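PDB 4CCL: ribosomal protein uL16 3-hydroxylase from Escherichia coli, which uses iron and 2-oxoglutarate to hydroxylate an arginine of ribosomal protein uL16, and is a growth-regulating oxygenase. Local coordinates for residues 51-56 / 77-82; 63-68 / 156-161. All blocks are in the same frame, centred on the assembly; numbering follows the deposited sequence.

Interaction 1: residues 51-56 / 77-82; sequences SRLVSH and TNWSLL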
loop_
_atom_site.group_PDB
_atom_site.type_symbol
_atom_site.label_atom_id
_atom_site.label_comp_id
_atom_site.label_asym_id
_atom_site.label_seq_id
_atom_site.Cartn_x
_atom_site.Cartn_y
_atom_site.Cartn_z
ATOM N N SER B 51 23.278 2.509 -18.126
ATOM C CA SER B 51 24.071 1.665 -19.008
ATOM C C SER B 51 24.900 0.685 -18.192
ATOM O O SER B 51 25.161 0.917 -17.012
ATOM C CB SER B 51 24.986 2.510 -19.897
ATOM O OG SER B 51 25.904 3.262 -19.121
ATOM N N ARG B 52 25.300 -0.415 -18.819
ATOM C CA ARG B 52 26.141 -1.404 -18.153
ATOM C C ARG B 52 27.017 -2.192 -19.126
ATOM O O ARG B 52 26.672 -2.364 -20.291
ATOM C CB ARG B 52 25.286 -2.355 -17.308
ATOM C CG ARG B 52 24.110 -2.974 -18.049
ATOM C CD ARG B 52 23.127 -3.609 -17.072
ATOM N NE ARG B 52 23.173 -5.068 -17.100
ATOM C CZ ARG B 52 22.505 -5.851 -16.258
ATOM N NH1 ARG B 52 21.741 -5.313 -15.317
ATOM N NH2 ARG B 52 22.602 -7.170 -16.357
ATOM N N LEU B 53 28.153 -2.666 -18.627
ATOM C CA LEU B 53 29.039 -3.539 -19.378
ATOM C C LEU B 53 28.941 -4.946 -18.819
ATOM O O LEU B 53 29.095 -5.160 -17.614
ATOM C CB LEU B 53 30.487 -3.058 -19.278
ATOM C CG LEU B 53 31.051 -2.269 -20.458
ATOM C CD1 LEU B 53 32.529 -1.997 -20.241
ATOM C CD2 LEU B 53 30.827 -3.021 -21.756
ATOM N N VAL B 54 28.681 -5.905 -19.699
ATOM C CA VAL B 54 28.666 -7.304 -19.307
ATOM C C VAL B 54 29.760 -8.051 -20.053
ATOM O O VAL B 54 29.736 -8.143 -21.283
ATOM C CB VAL B 54 27.308 -7.967 -19.595
ATOM C CG1 VAL B 54 27.306 -9.403 -19.094
ATOM C CG2 VAL B 54 26.183 -7.174 -18.949
ATOM N N SER B 55 30.723 -8.575 -19.306
ATOM C CA SER B 55 31.814 -9.326 -19.910
ATOM C C SER B 55 31.881 -10.720 -19.309
ATOM O O SER B 55 31.476 -10.928 -18.169
ATOM C CB SER B 55 33.141 -8.596 -19.707
ATOM O OG SER B 55 33.373 -8.353 -18.332
ATOM N N HIS B 56 32.374 -11.680 -20.082
ATOM C CA HIS B 56 32.565 -13.028 -19.564
ATOM C C HIS B 56 33.911 -13.606 -19.986
ATOM O O HIS B 56 34.288 -13.562 -21.156
ATOM C CB HIS B 56 31.412 -13.954 -19.969
ATOM C CG HIS B 56 31.432 -14.354 -21.409
ATOM N ND1 HIS B 56 32.121 -15.455 -21.868
ATOM C CD2 HIS B 56 30.849 -13.796 -22.500
ATOM C CE1 HIS B 56 31.961 -15.564 -23.174
ATOM N NE2 HIS B 56 31.193 -14.567 -23.580
ATOM N N THR B 77 37.018 -9.130 -27.714
ATOM C CA THR B 77 36.156 -10.294 -27.567
ATOM C C THR B 77 35.382 -10.346 -26.239
ATOM O O THR B 77 35.747 -9.693 -25.256
ATOM C CB THR B 77 36.988 -11.597 -27.745
ATOM O OG1 THR B 77 36.232 -12.574 -28.469
ATOM C CG2 THR B 77 37.414 -12.168 -26.406
ATOM N N ASN B 78 34.298 -11.117 -26.244
ATOM C CA ASN B 78 33.579 -11.510 -25.031
ATOM C C ASN B 78 33.001 -10.408 -24.134
ATOM O O ASN B 78 32.957 -10.571 -22.914
ATOM C CB ASN B 78 34.446 -12.457 -24.191
ATOM C CG ASN B 78 34.556 -13.841 -24.799
ATOM O OD1 ASN B 78 33.756 -14.223 -25.654
ATOM N ND2 ASN B 78 35.543 -14.606 -24.348
ATOM N N TRP B 79 32.551 -9.302 -24.718
ATOM C CA TRP B 79 31.890 -8.268 -23.920
ATOM C C TRP B 79 30.778 -7.541 -24.667
ATOM O O TRP B 79 30.731 -7.554 -25.898
ATOM C CB TRP B 79 32.905 -7.268 -23.355
ATOM C CG TRP B 79 33.614 -6.441 -24.383
ATOM C CD1 TRP B 79 34.813 -6.718 -24.972
ATOM C CD2 TRP B 79 33.177 -5.188 -24.931
ATOM N NE1 TRP B 79 35.145 -5.721 -25.859
ATOM C CE2 TRP B 79 34.160 -4.773 -25.850
ATOM C CE3 TRP B 79 32.051 -4.385 -24.735
ATOM C CZ2 TRP B 79 34.049 -3.585 -26.573
ATOM C CZ3 TRP B 79 31.944 -3.205 -25.453
ATOM C CH2 TRP B 79 32.937 -2.817 -26.361
ATOM N N SER B 80 29.885 -6.908 -23.913
ATOM C CA SER B 80 28.798 -6.144 -24.512
ATOM C C SER B 80 28.384 -4.934 -23.677
ATOM O O SER B 80 28.344 -4.988 -22.444
ATOM C CB SER B 80 27.589 -7.047 -24.764
ATOM O OG SER B 80 26.511 -6.317 -25.325
ATOM N N LEU B 81 28.060 -3.849 -24.372
ATOM C CA LEU B 81 27.572 -2.627 -23.750
ATOM C C LEU B 81 26.065 -2.511 -23.947
ATOM O O LEU B 81 25.577 -2.523 -25.078
ATOM C CB LEU B 81 28.273 -1.406 -24.352
ATOM C CG LEU B 81 27.702 -0.037 -23.972
ATOM C CD1 LEU B 81 27.758 0.180 -22.464
ATOM C CD2 LEU B 81 28.434 1.076 -24.711
ATOM N N LEU B 82 25.335 -2.406 -22.842
ATOM C CA LEU B 82 23.883 -2.266 -22.879
ATOM C C LEU B 82 23.433 -0.897 -22.384
ATOM O O LEU B 82 23.773 -0.486 -21.278
ATOM C CB LEU B 82 23.214 -3.357 -22.040
ATOM C CG LEU B 82 23.254 -4.794 -22.566
ATOM C CD1 LEU B 82 24.504 -5.527 -22.102
ATOM C CD2 LEU B 82 21.999 -5.545 -22.153
#
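S51 begins the pairing with its CA, which lies 3.1 Å from L82 O in a CA-H...O contact. R52 and L82 form the first hydrogen-bonded pair. R52 N donates to L82 O, and L82 N returns a bond to R52 O at 2.9 Å that is almost straight (177°). R52 CG also touches L82 CB, the two side chains meeting at a slant. L53 and L81 make a non-hydrogen-bonded pair. The CD2 branch of L53 does the touching: it lies 3.5 Å from W79 CE3, approaching the indole obliquely, and 4.0 Å from L81 CB. V54 closes the second hydrogen-bonded pair with S80. V54 N bonds to S80 O and S80 N to V54 O. V54 CG2 meets L82 CD1 at 3.9 Å. The hydroxyl of S80 is held outside the pair, by F115 O. At S55 the CB sits next to W79 CB. H56 ends the run. Its N bonds to N78 O at 3.1 Å. With chi1 at 73°, its CG sits between the backbone N and the carbonyl carbon. The imidazole then crosses N78, whose CB lies over one ring face, 4.1 Å from the ring centroid, in a CH-pi contact. H56 NE2 is hydrogen-bonded to G119 O, and a bound manganese ion lies about 3 Å from the H56 side chain at nearest atoms. S80 and L82 also touch S114, a probable substrate-binding residue on the neighbouring strand 108-116, while L81 packs on A44 of helix 37-45. This is a regular antiparallel strand pair inside the main sheet of the JmjC, cupin-type fold, between strands 108-116 and 60-65.

Interaction 2: residues 63-68 / 156-161; sequences VSHGPF and HPDLLQ
V63 and H65 pack against H156, D158 and L159 in a surface contact made by side chains. It joins the end of strand 60-65, the outermost strand at this side of the sheet, to a type I beta turn of the JmjC region. V63 is the centre. Its CB stands over one face of the H156 imidazole, 3.9 Å from the ring centroid and only 10° off the ring normal, a CH-pi contact. V63 N lies over the same ring at 3.6 Å from H156 ND1. The two methyl groups of V63 part from there. CG1, anti to the backbone N (chi1 171°), lies 3.9 Å from D158 OD2. CG2 packs 3.6 Å from L159 CB. With an alanine in place of H156, the ring is gone, and V63 is likely to lose the flat face under its CB and N, with a gap beside the strand. The H65 ring presents an edge to D158 OD2, with ring and carboxylate planes nearly perpendicular (85°). H65 ND1 and D158 OD2 are 3.2 Å apart, but the angle is poor and the pair does not count as a hydrogen bond. D158 OD2 also makes a long, weak ion pair with R52 NH1. The turn is closed from within by L159 N, which bonds to H156 O at 3.1 Å. S64 and G66 are tied through the backbone to L53 and S51 of strand 51-57. Q161, past the turn, is hydrogen-bonded through the backbone to H153 of strand 153-154. The turn thus lies between that strand and 159-161, with V63 and H65 of strand 60-65 against it.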
loop_
_atom_site.group_PDB
_atom_site.type_symbol
_atom_site.label_atom_id
_atom_site.label_comp_id
_atom_site.label_asym_id
_atom_site.label_seq_id
_atom_site.Cartn_x
_atom_site.Cartn_y
_atom_site.Cartn_z
ATOM N N VAL B 63 29.922 -7.879 -14.263
ATOM C CA VAL B 63 28.962 -6.842 -14.616
ATOM C C VAL B 63 29.337 -5.514 -13.970
ATOM O O VAL B 63 29.445 -5.416 -12.749
ATOM C CB VAL B 63 27.531 -7.229 -14.191
ATOM C CG1 VAL B 63 26.584 -6.050 -14.360
ATOM C CG2 VAL B 63 27.053 -8.426 -14.993
ATOM N N SER B 64 29.536 -4.494 -14.800
ATOM C CA SER B 64 29.895 -3.168 -14.311
ATOM C C SER B 64 28.846 -2.137 -14.707
ATOM O O SER B 64 28.477 -2.046 -15.868
ATOM C CB SER B 64 31.260 -2.756 -14.859
ATOM O OG SER B 64 31.469 -1.363 -14.707
ATOM N N HIS B 65 28.368 -1.355 -13.745
ATOM C CA HIS B 65 27.353 -0.347 -14.042
ATOM C C HIS B 65 27.957 1.011 -14.391
ATOM O O HIS B 65 28.873 1.485 -13.720
ATOM C CB HIS B 65 26.353 -0.214 -12.891
ATOM C CG HIS B 65 25.019 -0.837 -13.180
ATOM N ND1 HIS B 65 24.807 -2.200 -13.115
ATOM C CD2 HIS B 65 23.843 -0.287 -13.540
ATOM C CE1 HIS B 65 23.550 -2.454 -13.421
ATOM N NE2 HIS B 65 22.937 -1.317 -13.683
ATOM N N GLY B 66 27.431 1.629 -15.448
ATOM C CA GLY B 66 27.940 2.898 -15.938
ATOM C C GLY B 66 27.489 4.090 -15.118
ATOM O O GLY B 66 26.796 3.921 -14.116
ATOM N N PRO B 67 27.859 5.310 -15.546
ATOM C CA PRO B 67 28.583 5.669 -16.776
ATOM C C PRO B 67 30.074 5.306 -16.773
ATOM O O PRO B 67 30.576 4.747 -15.799
ATOM C CB PRO B 67 28.416 7.188 -16.842
ATOM C CG PRO B 67 28.265 7.606 -15.427
ATOM C CD PRO B 67 27.506 6.501 -14.753
ATOM N N PHE B 68 30.763 5.633 -17.864
ATOM C CA PHE B 68 32.164 5.257 -18.048
ATOM C C PHE B 68 33.000 6.408 -18.598
ATOM O O PHE B 68 32.538 7.177 -19.437
ATOM C CB PHE B 68 32.271 4.080 -19.019
ATOM C CG PHE B 68 31.311 2.963 -18.733
ATOM C CD1 PHE B 68 31.564 2.054 -17.720
ATOM C CD2 PHE B 68 30.152 2.821 -19.479
ATOM C CE1 PHE B 68 30.682 1.026 -17.456
ATOM C CE2 PHE B 68 29.266 1.794 -19.222
ATOM C CZ PHE B 68 29.532 0.892 -18.209
ATOM N N HIS B 156 26.614 -13.549 -11.330
ATOM C CA HIS B 156 26.927 -12.280 -10.697
ATOM C C HIS B 156 25.665 -11.858 -9.950
ATOM O O HIS B 156 24.557 -12.162 -10.396
ATOM C CB HIS B 156 27.281 -11.249 -11.768
ATOM C CG HIS B 156 27.929 -10.007 -11.236
ATOM N ND1 HIS B 156 29.291 -9.803 -11.280
ATOM C CD2 HIS B 156 27.399 -8.903 -10.663
ATOM C CE1 HIS B 156 29.573 -8.626 -10.750
ATOM N NE2 HIS B 156 28.445 -8.060 -10.367
ATOM N N PRO B 157 25.817 -11.183 -8.800
ATOM C CA PRO B 157 24.634 -10.683 -8.088
ATOM C C PRO B 157 23.783 -9.744 -8.940
ATOM O O PRO B 157 22.577 -9.633 -8.721
ATOM C CB PRO B 157 25.240 -9.908 -6.917
ATOM C CG PRO B 157 26.526 -10.596 -6.651
ATOM C CD PRO B 157 27.046 -11.025 -8.002
ATOM N N ASP B 158 24.411 -9.075 -9.898
ATOM C CA ASP B 158 23.726 -8.087 -10.718
ATOM C C ASP B 158 23.220 -8.648 -12.043
ATOM O O ASP B 158 22.673 -7.913 -12.867
ATOM C CB ASP B 158 24.644 -6.893 -10.971
ATOM C CG ASP B 158 23.911 -5.577 -10.890
ATOM O OD1 ASP B 158 23.552 -5.165 -9.767
ATOM O OD2 ASP B 158 23.684 -4.962 -11.950
ATOM N N LEU B 159 23.405 -9.947 -12.247
ATOM C CA LEU B 159 23.164 -10.556 -13.548
ATOM C C LEU B 159 22.363 -11.857 -13.435
ATOM O O LEU B 159 22.808 -12.813 -12.798
ATOM C CB LEU B 159 24.514 -10.793 -14.232
ATOM C CG LEU B 159 24.665 -11.323 -15.660
ATOM C CD1 LEU B 159 24.776 -12.839 -15.669
ATOM C CD2 LEU B 159 23.548 -10.832 -16.568
ATOM N N LEU B 160 21.190 -11.891 -14.067
ATOM C CA LEU B 160 20.308 -13.059 -14.010
ATOM C C LEU B 160 20.474 -13.984 -15.208
ATOM O O LEU B 160 20.501 -13.535 -16.356
ATOM C CB LEU B 160 18.841 -12.633 -13.910
ATOM C CG LEU B 160 18.185 -12.640 -12.528
ATOM C CD1 LEU B 160 18.355 -13.992 -11.841
ATOM C CD2 LEU B 160 18.745 -11.517 -11.674
ATOM N N GLN B 161 20.566 -15.281 -14.932
ATOM C CA GLN B 161 20.703 -16.283 -15.981
ATOM C C GLN B 161 19.950 -17.567 -15.653
ATOM O O GLN B 161 19.547 -17.792 -14.513
ATOM C CB GLN B 161 22.177 -16.607 -16.236
ATOM C CG GLN B 161 22.922 -15.557 -17.037
ATOM C CD GLN B 161 24.340 -15.976 -17.375
ATOM O OE1 GLN B 161 24.772 -17.074 -17.029
ATOM N NE2 GLN B 161 25.071 -15.103 -18.059
#

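Both contacts lie on the same side of the chain's centre and reach the same sheet. Interaction 1 is the more buried: a partly buried strand pair held by a ladder of backbone hydrogen bonds. Interaction 2 is a surface contact with less than half the buried area, and side-chain packing carries it. Strand 51-57 is the bridge. It pairs with strand 79-83 in interaction 1 and with strand 60-65, which supplies interaction 2, through bonds such as L53 N to S64 O at 2.8 Å. R52 belongs to interaction 1 and reaches the side chains of interaction 2. Backbone pairing inside the sheet thus gives way to side-chain packing on a turn at its edge.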